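Local coordinates for epoxide hydrolase (Aspergillus niger, PDB 3G02), which probably opens epoxides by hydrolysis, as an alpha/beta-hydrolase-fold enzyme whose variant here was evolved in the laboratory for enantioselectivity, at residues A[98-103]-A[120-125]; A[110-115]-A[391-396]. The protein carries 9 engineered substitutions. All blocks are in the same frame, centred on the assembly; numbering follows the deposited sequence.

Contact 1 (A[98-103]-A[120-125]); sequences HFAALF and GSFVEF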
ATOM      1  N   HIS A  98      -8.937  20.277  17.759  1.00 10.10           N
ATOM      2  CA  HIS A  98     -10.249  20.675  17.285  1.00  9.61           C
ATOM      3  C   HIS A  98     -11.316  19.730  17.845  1.00  9.51           C
ATOM      4  O   HIS A  98     -11.068  18.534  18.033  1.00  9.57           O
ATOM      5  CB  HIS A  98     -10.246  20.658  15.751  1.00  9.52           C
ATOM      6  CG  HIS A  98     -11.608  20.674  15.136  1.00  9.36           C
ATOM      7  ND1 HIS A  98     -12.303  19.522  14.839  1.00  9.34           N
ATOM      8  CD2 HIS A  98     -12.401  21.703  14.760  1.00  9.58           C
ATOM      9  CE1 HIS A  98     -13.472  19.843  14.311  1.00 10.58           C
ATOM     10  NE2 HIS A  98     -13.556  21.159  14.252  1.00  9.49           N
ATOM     11  N   PHE A  99     -12.498  20.270  18.126  1.00  9.70           N
ATOM     12  CA  PHE A  99     -13.637  19.431  18.488  1.00  9.85           C
ATOM     13  C   PHE A  99     -14.952  20.093  18.138  1.00  9.71           C
ATOM     14  O   PHE A  99     -15.067  21.317  18.169  1.00  9.93           O
ATOM     15  CB  PHE A  99     -13.611  19.005  19.972  1.00 10.23           C
ATOM     16  CG  PHE A  99     -13.616  20.149  20.958  1.00 11.21           C
ATOM     17  CD1 PHE A  99     -12.425  20.761  21.340  1.00 12.09           C
ATOM     18  CD2 PHE A  99     -14.808  20.576  21.540  1.00 12.30           C
ATOM     19  CE1 PHE A  99     -12.424  21.805  22.268  1.00 13.04           C
ATOM     20  CE2 PHE A  99     -14.816  21.621  22.463  1.00 12.42           C
ATOM     21  CZ  PHE A  99     -13.624  22.231  22.830  1.00 12.84           C
ATOM     22  N   ALA A 100     -15.929  19.270  17.765  1.00  9.64           N
ATOM     23  CA  ALA A 100     -17.312  19.704  17.653  1.00  9.94           C
ATOM     24  C   ALA A 100     -18.007  19.276  18.938  1.00  9.83           C
ATOM     25  O   ALA A 100     -17.574  18.335  19.608  1.00 10.00           O
ATOM     26  CB  ALA A 100     -17.978  19.061  16.448  1.00  9.81           C
ATOM     27  N   ALA A 101     -19.084  19.970  19.298  1.00 10.42           N
ATOM     28  CA  ALA A 101     -19.776  19.645  20.539  1.00 10.77           C
ATOM     29  C   ALA A 101     -21.215  20.113  20.565  1.00 10.77           C
ATOM     30  O   ALA A 101     -21.560  21.117  19.950  1.00 11.42           O
ATOM     31  CB  ALA A 101     -19.033  20.236  21.736  1.00 10.89           C
ATOM     32  N   LEU A 102     -22.041  19.363  21.288  1.00 11.59           N
ATOM     33  CA  LEU A 102     -23.308  19.880  21.784  1.00 12.05           C
ATOM     34  C   LEU A 102     -23.214  19.843  23.297  1.00 12.58           C
ATOM     35  O   LEU A 102     -23.147  18.769  23.894  1.00 12.40           O
ATOM     36  CB  LEU A 102     -24.498  19.040  21.313  1.00 12.03           C
ATOM     37  CG  LEU A 102     -24.869  19.055  19.828  1.00 12.16           C
ATOM     38  CD1 LEU A 102     -26.052  18.121  19.610  1.00 12.30           C
ATOM     39  CD2 LEU A 102     -25.195  20.451  19.314  1.00 12.33           C
ATOM     40  N   PHE A 103     -23.172  21.025  23.908  1.00 13.48           N
ATOM     41  CA  PHE A 103     -23.141  21.130  25.359  1.00 14.36           C
ATOM     42  C   PHE A 103     -24.531  21.371  25.923  1.00 14.93           C
ATOM     43  O   PHE A 103     -25.267  22.233  25.445  1.00 15.23           O
ATOM     44  CB  PHE A 103     -22.204  22.251  25.811  1.00 14.24           C
ATOM     45  CG  PHE A 103     -20.750  21.971  25.555  1.00 13.53           C
ATOM     46  CD1 PHE A 103     -20.096  20.943  26.226  1.00 13.62           C
ATOM     47  CD2 PHE A 103     -20.037  22.745  24.650  1.00 13.63           C
ATOM     48  CE1 PHE A 103     -18.746  20.683  25.989  1.00 13.96           C
ATOM     49  CE2 PHE A 103     -18.687  22.497  24.409  1.00 13.03           C
ATOM     50  CZ  PHE A 103     -18.044  21.469  25.081  1.00 13.18           C
ATOM     51  N   GLY A 120     -12.013   8.204   8.806  1.00  7.25           N
ATOM     52  CA  GLY A 120     -13.079   9.072   9.271  1.00  7.37           C
ATOM     53  C   GLY A 120     -12.612  10.370   9.898  1.00  7.47           C
ATOM     54  O   GLY A 120     -11.464  10.801   9.730  1.00  6.96           O
ATOM     55  N   SER A 121     -13.526  11.002  10.628  1.00  7.19           N
ATOM     56  CA  SER A 121     -13.274  12.295  11.250  1.00  7.87           C
ATOM     57  C   SER A 121     -14.462  12.658  12.127  1.00  7.85           C
ATOM     58  O   SER A 121     -15.457  11.933  12.182  1.00  8.16           O
ATOM     59  CB  SER A 121     -13.088  13.381  10.188  1.00  7.63           C
ATOM     60  OG  SER A 121     -14.323  13.652   9.549  1.00  8.96           O
ATOM     61  N   PHE A 122     -14.372  13.817  12.766  1.00  8.17           N
ATOM     62  CA  PHE A 122     -15.455  14.332  13.601  1.00  7.93           C
ATOM     63  C   PHE A 122     -16.798  14.422  12.863  1.00  8.18           C
ATOM     64  O   PHE A 122     -17.866  14.278  13.478  1.00  8.18           O
ATOM     65  CB  PHE A 122     -15.072  15.699  14.192  1.00  8.09           C
ATOM     66  CG  PHE A 122     -15.095  16.832  13.198  1.00  7.91           C
ATOM     67  CD1 PHE A 122     -14.046  17.012  12.300  1.00  8.56           C
ATOM     68  CD2 PHE A 122     -16.165  17.726  13.165  1.00  8.70           C
ATOM     69  CE1 PHE A 122     -14.070  18.053  11.383  1.00  7.79           C
ATOM     70  CE2 PHE A 122     -16.199  18.770  12.250  1.00  8.96           C
ATOM     71  CZ  PHE A 122     -15.149  18.941  11.357  1.00  8.96           C
ATOM     72  N   VAL A 123     -16.721  14.622  11.549  0.50  8.16           N
ATOM     73  CA  VAL A 123     -17.893  14.798  10.694  0.50  8.12           C
ATOM     74  C   VAL A 123     -18.788  13.560  10.712  0.50  8.46           C
ATOM     75  O   VAL A 123     -20.007  13.664  10.588  0.50  8.76           O
ATOM     76  CB  VAL A 123     -17.473  15.136   9.242  0.50  7.85           C
ATOM     77  CG1 VAL A 123     -18.690  15.435   8.368  0.50  7.86           C
ATOM     78  CG2 VAL A 123     -16.524  16.322   9.232  0.50  7.85           C
ATOM     79  N   GLU A 124     -18.182  12.390  10.881  0.50  8.60           N
ATOM     80  CA  GLU A 124     -18.946  11.148  10.927  0.50  8.92           C
ATOM     81  C   GLU A 124     -20.050  11.156  11.976  0.50  8.82           C
ATOM     82  O   GLU A 124     -21.022  10.406  11.860  0.50  8.35           O
ATOM     83  CB  GLU A 124     -18.025   9.967  11.181  0.50  9.18           C
ATOM     84  CG  GLU A 124     -17.111   9.664  10.032  0.50 10.58           C
ATOM     85  CD  GLU A 124     -16.248   8.455  10.297  0.50 11.71           C
ATOM     86  OE1 GLU A 124     -15.715   8.334  11.419  0.50 13.03           O
ATOM     87  OE2 GLU A 124     -16.099   7.628   9.378  0.50 12.45           O
ATOM     88  N   PHE A 125     -19.891  11.982  13.007  1.00  8.92           N
ATOM     89  CA  PHE A 125     -20.874  12.048  14.081  1.00  8.89           C
ATOM     90  C   PHE A 125     -21.929  13.129  13.896  1.00  8.95           C
ATOM     91  O   PHE A 125     -22.822  13.263  14.731  1.00  8.94           O
ATOM     92  CB  PHE A 125     -20.172  12.181  15.440  1.00  8.66           C
ATOM     93  CG  PHE A 125     -19.443  10.938  15.856  1.00  7.97           C
ATOM     94  CD1 PHE A 125     -20.142   9.855  16.380  1.00  7.94           C
ATOM     95  CD2 PHE A 125     -18.060  10.834  15.704  1.00  8.38           C
ATOM     96  CE1 PHE A 125     -19.482   8.687  16.754  1.00  8.96           C
ATOM     97  CE2 PHE A 125     -17.390   9.675  16.078  1.00  8.42           C
ATOM     98  CZ  PHE A 125     -18.100   8.599  16.605  1.00  9.02           C
TER

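Contact 2 (A[110-115]-A[391-396]); sequences VPIALL and AFVEQV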
ATOM      1  N   VAL A 110     -24.687  14.010  31.326  1.00 17.94           N
ATOM      2  CA  VAL A 110     -23.632  13.000  31.236  1.00 16.95           C
ATOM      3  C   VAL A 110     -22.625  13.383  30.146  1.00 16.03           C
ATOM      4  O   VAL A 110     -22.999  13.531  28.983  1.00 16.08           O
ATOM      5  CB  VAL A 110     -24.199  11.589  30.926  1.00 17.00           C
ATOM      6  CG1 VAL A 110     -23.090  10.542  30.987  1.00 17.09           C
ATOM      7  CG2 VAL A 110     -25.332  11.229  31.881  1.00 17.41           C
ATOM      8  N   PRO A 111     -21.342  13.553  30.518  1.00 14.89           N
ATOM      9  CA  PRO A 111     -20.327  13.856  29.506  1.00 14.31           C
ATOM     10  C   PRO A 111     -19.941  12.629  28.682  1.00 13.51           C
ATOM     11  O   PRO A 111     -19.581  11.593  29.239  1.00 13.45           O
ATOM     12  CB  PRO A 111     -19.125  14.315  30.336  1.00 14.24           C
ATOM     13  CG  PRO A 111     -19.649  14.472  31.763  1.00 14.50           C
ATOM     14  CD  PRO A 111     -20.762  13.506  31.872  1.00 15.15           C
ATOM     15  N   ILE A 112     -20.032  12.754  27.359  1.00 12.77           N
ATOM     16  CA  ILE A 112     -19.633  11.677  26.455  1.00 12.22           C
ATOM     17  C   ILE A 112     -18.699  12.242  25.391  1.00 11.52           C
ATOM     18  O   ILE A 112     -18.985  13.284  24.804  1.00 11.99           O
ATOM     19  CB  ILE A 112     -20.853  11.004  25.751  1.00 12.22           C
ATOM     20  CG1 ILE A 112     -21.936  10.602  26.760  1.00 12.53           C
ATOM     21  CG2 ILE A 112     -20.407   9.771  24.954  1.00 12.83           C
ATOM     22  CD1 ILE A 112     -23.259  10.204  26.116  1.00 12.28           C
ATOM     23  N   ALA A 113     -17.582  11.553  25.161  1.00 11.00           N
ATOM     24  CA  ALA A 113     -16.743  11.835  23.994  1.00 10.23           C
ATOM     25  C   ALA A 113     -16.899  10.694  23.004  1.00  9.92           C
ATOM     26  O   ALA A 113     -16.838   9.527  23.381  1.00  9.82           O
ATOM     27  CB  ALA A 113     -15.277  12.005  24.387  1.00 10.58           C
ATOM     28  N   LEU A 114     -17.106  11.053  21.742  1.00  9.47           N
ATOM     29  CA  LEU A 114     -17.312  10.072  20.681  1.00  9.27           C
ATOM     30  C   LEU A 114     -16.114  10.135  19.745  1.00  8.97           C
ATOM     31  O   LEU A 114     -15.771  11.205  19.243  1.00  8.56           O
ATOM     32  CB  LEU A 114     -18.627  10.344  19.934  1.00  9.76           C
ATOM     33  CG  LEU A 114     -19.892  10.341  20.812  1.00 10.60           C
ATOM     34  CD1 LEU A 114     -20.263  11.750  21.250  1.00 11.54           C
ATOM     35  CD2 LEU A 114     -21.065   9.694  20.091  1.00 11.39           C
ATOM     36  N   LEU A 115     -15.490   8.980  19.531  1.00  8.49           N
ATOM     37  CA  LEU A 115     -14.172   8.910  18.904  1.00  8.36           C
ATOM     38  C   LEU A 115     -14.172   8.229  17.546  1.00  7.96           C
ATOM     39  O   LEU A 115     -14.531   7.053  17.427  1.00  7.89           O
ATOM     40  CB  LEU A 115     -13.172   8.205  19.824  1.00  8.41           C
ATOM     41  CG  LEU A 115     -13.040   8.704  21.265  1.00  8.65           C
ATOM     42  CD1 LEU A 115     -11.934   7.928  21.961  1.00  9.10           C
ATOM     43  CD2 LEU A 115     -12.756  10.199  21.317  1.00  9.14           C
ATOM     44  N   ALA A 391     -29.292   4.130  25.475  1.00 14.06           N
ATOM     45  CA  ALA A 391     -29.687   3.008  26.332  1.00 14.52           C
ATOM     46  C   ALA A 391     -28.547   2.568  27.248  1.00 15.03           C
ATOM     47  O   ALA A 391     -28.770   2.256  28.424  1.00 15.03           O
ATOM     48  CB  ALA A 391     -30.188   1.845  25.492  1.00 14.48           C
ATOM     49  N   PHE A 392     -27.326   2.557  26.714  1.00 15.00           N
ATOM     50  CA  PHE A 392     -26.144   2.171  27.484  1.00 15.42           C
ATOM     51  C   PHE A 392     -25.898   3.131  28.649  1.00 15.94           C
ATOM     52  O   PHE A 392     -25.668   2.691  29.779  1.00 16.11           O
ATOM     53  CB  PHE A 392     -24.914   2.093  26.569  1.00 14.99           C
ATOM     54  CG  PHE A 392     -23.619   1.837  27.298  1.00 14.52           C
ATOM     55  CD1 PHE A 392     -23.341   0.584  27.841  1.00 14.49           C
ATOM     56  CD2 PHE A 392     -22.672   2.849  27.432  1.00 14.04           C
ATOM     57  CE1 PHE A 392     -22.142   0.348  28.512  1.00 14.41           C
ATOM     58  CE2 PHE A 392     -21.474   2.623  28.102  1.00 14.57           C
ATOM     59  CZ  PHE A 392     -21.208   1.370  28.641  1.00 14.32           C
ATOM     60  N   VAL A 393     -25.958   4.433  28.373  1.00 16.74           N
ATOM     61  CA  VAL A 393     -25.751   5.461  29.396  1.00 17.72           C
ATOM     62  C   VAL A 393     -26.824   5.357  30.482  1.00 18.45           C
ATOM     63  O   VAL A 393     -26.513   5.392  31.673  1.00 18.59           O
ATOM     64  CB  VAL A 393     -25.727   6.892  28.796  1.00 17.62           C
ATOM     65  CG1 VAL A 393     -25.562   7.933  29.896  1.00 17.59           C
ATOM     66  CG2 VAL A 393     -24.607   7.034  27.765  1.00 17.80           C
ATOM     67  N   GLU A 394     -28.079   5.211  30.060  1.00 19.31           N
ATOM     68  CA  GLU A 394     -29.200   5.059  30.992  1.00 20.47           C
ATOM     69  C   GLU A 394     -29.008   3.865  31.926  1.00 20.41           C
ATOM     70  O   GLU A 394     -29.344   3.939  33.111  1.00 20.83           O
ATOM     71  CB  GLU A 394     -30.525   4.941  30.234  1.00 20.32           C
ATOM     72  CG  GLU A 394     -31.007   6.254  29.630  1.00 21.76           C
ATOM     73  CD  GLU A 394     -32.235   6.096  28.746  1.00 21.98           C
ATOM     74  OE1 GLU A 394     -32.679   4.948  28.516  1.00 24.68           O
ATOM     75  OE2 GLU A 394     -32.756   7.128  28.271  1.00 24.59           O
ATOM     76  N   GLN A 395     -28.456   2.779  31.392  1.00 20.48           N
ATOM     77  CA  GLN A 395     -28.218   1.563  32.164  1.00 20.56           C
ATOM     78  C   GLN A 395     -27.096   1.712  33.193  1.00 20.81           C
ATOM     79  O   GLN A 395     -27.238   1.258  34.332  1.00 20.72           O
ATOM     80  CB  GLN A 395     -27.926   0.378  31.231  1.00 20.59           C
ATOM     81  CG  GLN A 395     -27.727  -0.952  31.955  1.00 20.47           C
ATOM     82  CD  GLN A 395     -27.336  -2.091  31.035  1.00 20.56           C
ATOM     83  OE1 GLN A 395     -26.400  -2.838  31.323  1.00 21.91           O
ATOM     84  NE2 GLN A 395     -28.055  -2.239  29.926  1.00 19.85           N
ATOM     85  N   VAL A 396     -25.994   2.353  32.800  1.00 20.83           N
ATOM     86  CA  VAL A 396     -24.754   2.283  33.588  1.00 21.09           C
ATOM     87  C   VAL A 396     -24.358   3.534  34.390  1.00 21.55           C
ATOM     88  O   VAL A 396     -23.536   3.439  35.302  1.00 21.75           O
ATOM     89  CB  VAL A 396     -23.535   1.802  32.729  1.00 20.99           C
ATOM     90  CG1 VAL A 396     -23.876   0.537  31.944  1.00 20.68           C
ATOM     91  CG2 VAL A 396     -23.039   2.905  31.790  1.00 20.28           C
TER

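Contact 1 (A[98-103]-A[120-125])
His-98 drives one edge of its imidazole into a face of the Phe-122 ring, a T-shaped pair with ring centroids 4.3 Å apart and planes at 65°. The corner that leads is CE1, the carbon between the two nitrogens, poised over the middle of the phenyl ring and 3.5 Å from both CE1 and CZ of Phe-122. Because both neighbours of that carbon are nitrogens, its C-H is relatively polarised and probably suits the aromatic face. The imidazole is also fixed in rotation: ND1 is hydrogen-bonded with Ser-149 OG and NE2 with Gln-87 OE1, so both nitrogens are satisfied although the ring is buried. A chi1 of 164° sets CG of His-98 anti to the backbone N, which puts the ring against Phe-122. Strand 95-102, which carries His-98, lies near one margin of the central sheet of the alpha/beta-hydrolase fold, and 120-125 leads from strand 110-115 into helix 126-135, so the ring pair joins the sheet to a connection between strand and helix. Ala-100 CB approaches the Phe-122 ring obliquely, 4.0 Å from Phe-122 CD2. Next to Phe-122 in the chain, Val-123 N donates to Ser-121 OG at 3.3 Å, forming an ST turn at the start of the 3-10 segment 122-125.

Contact 2 (A[110-115]-A[391-396])
Val-110, at the start of strand 110-115, and Val-393, on the last turns of helix 382-396, are the residues at which the two backbones come nearest, with CA atoms 8.0 Å apart. At this separation strand and helix meet through side chains. Val-110 and Ile-112, two residues apart and on the same side of the strand, both direct their side chains at the helix; of 391-396, Val-393 alone meets them. The two methyls of Val-393 divide the work. CG1, anti to the backbone N (chi1 178°), serves Val-110: the two valines run alongside in opposite senses, so that this methyl lies 3.8 Å from Val-110 CG1 and 3.9 Å from Val-110 CG2, touching both branches. CG2 takes Ile-112 instead, meeting its CD1 tip to tip at 3.8 Å. The extended chi2 of 168° brings that terminal methyl up to Val-393. Phe-143 of the adjacent strand touches all three aliphatic side chains, while Trp-397, just beyond the helix, packs on Val-110. Such buried aliphatic contact between a strand inside the sheet and a helix lying on it is the layered packing of the alpha/beta-hydrolase fold, here involving the C-terminal helix.

In the fold
After the N-terminal helices and strand 87-92, the chain runs along strand 95-102, turns into strand 110-115 and enters the loop 120-125, where contact 1 closes a short loop of 16 intervening residues. Contact 2 starts within that loop, at 110-115, and closes only near the C terminus at 391-396, after 275 residues, so the two contacts cross along the chain. Both reach the same sheet, in which strand 143-148 lies between strands 95-102 and 110-115. Their centres are 16 Å apart, yet they touch where Phe-125 CE1 packs 3.7 Å from Leu-114 CB. Together they link a strand near the sheet margin, the approach to helix 126-135 and the C-terminal helix.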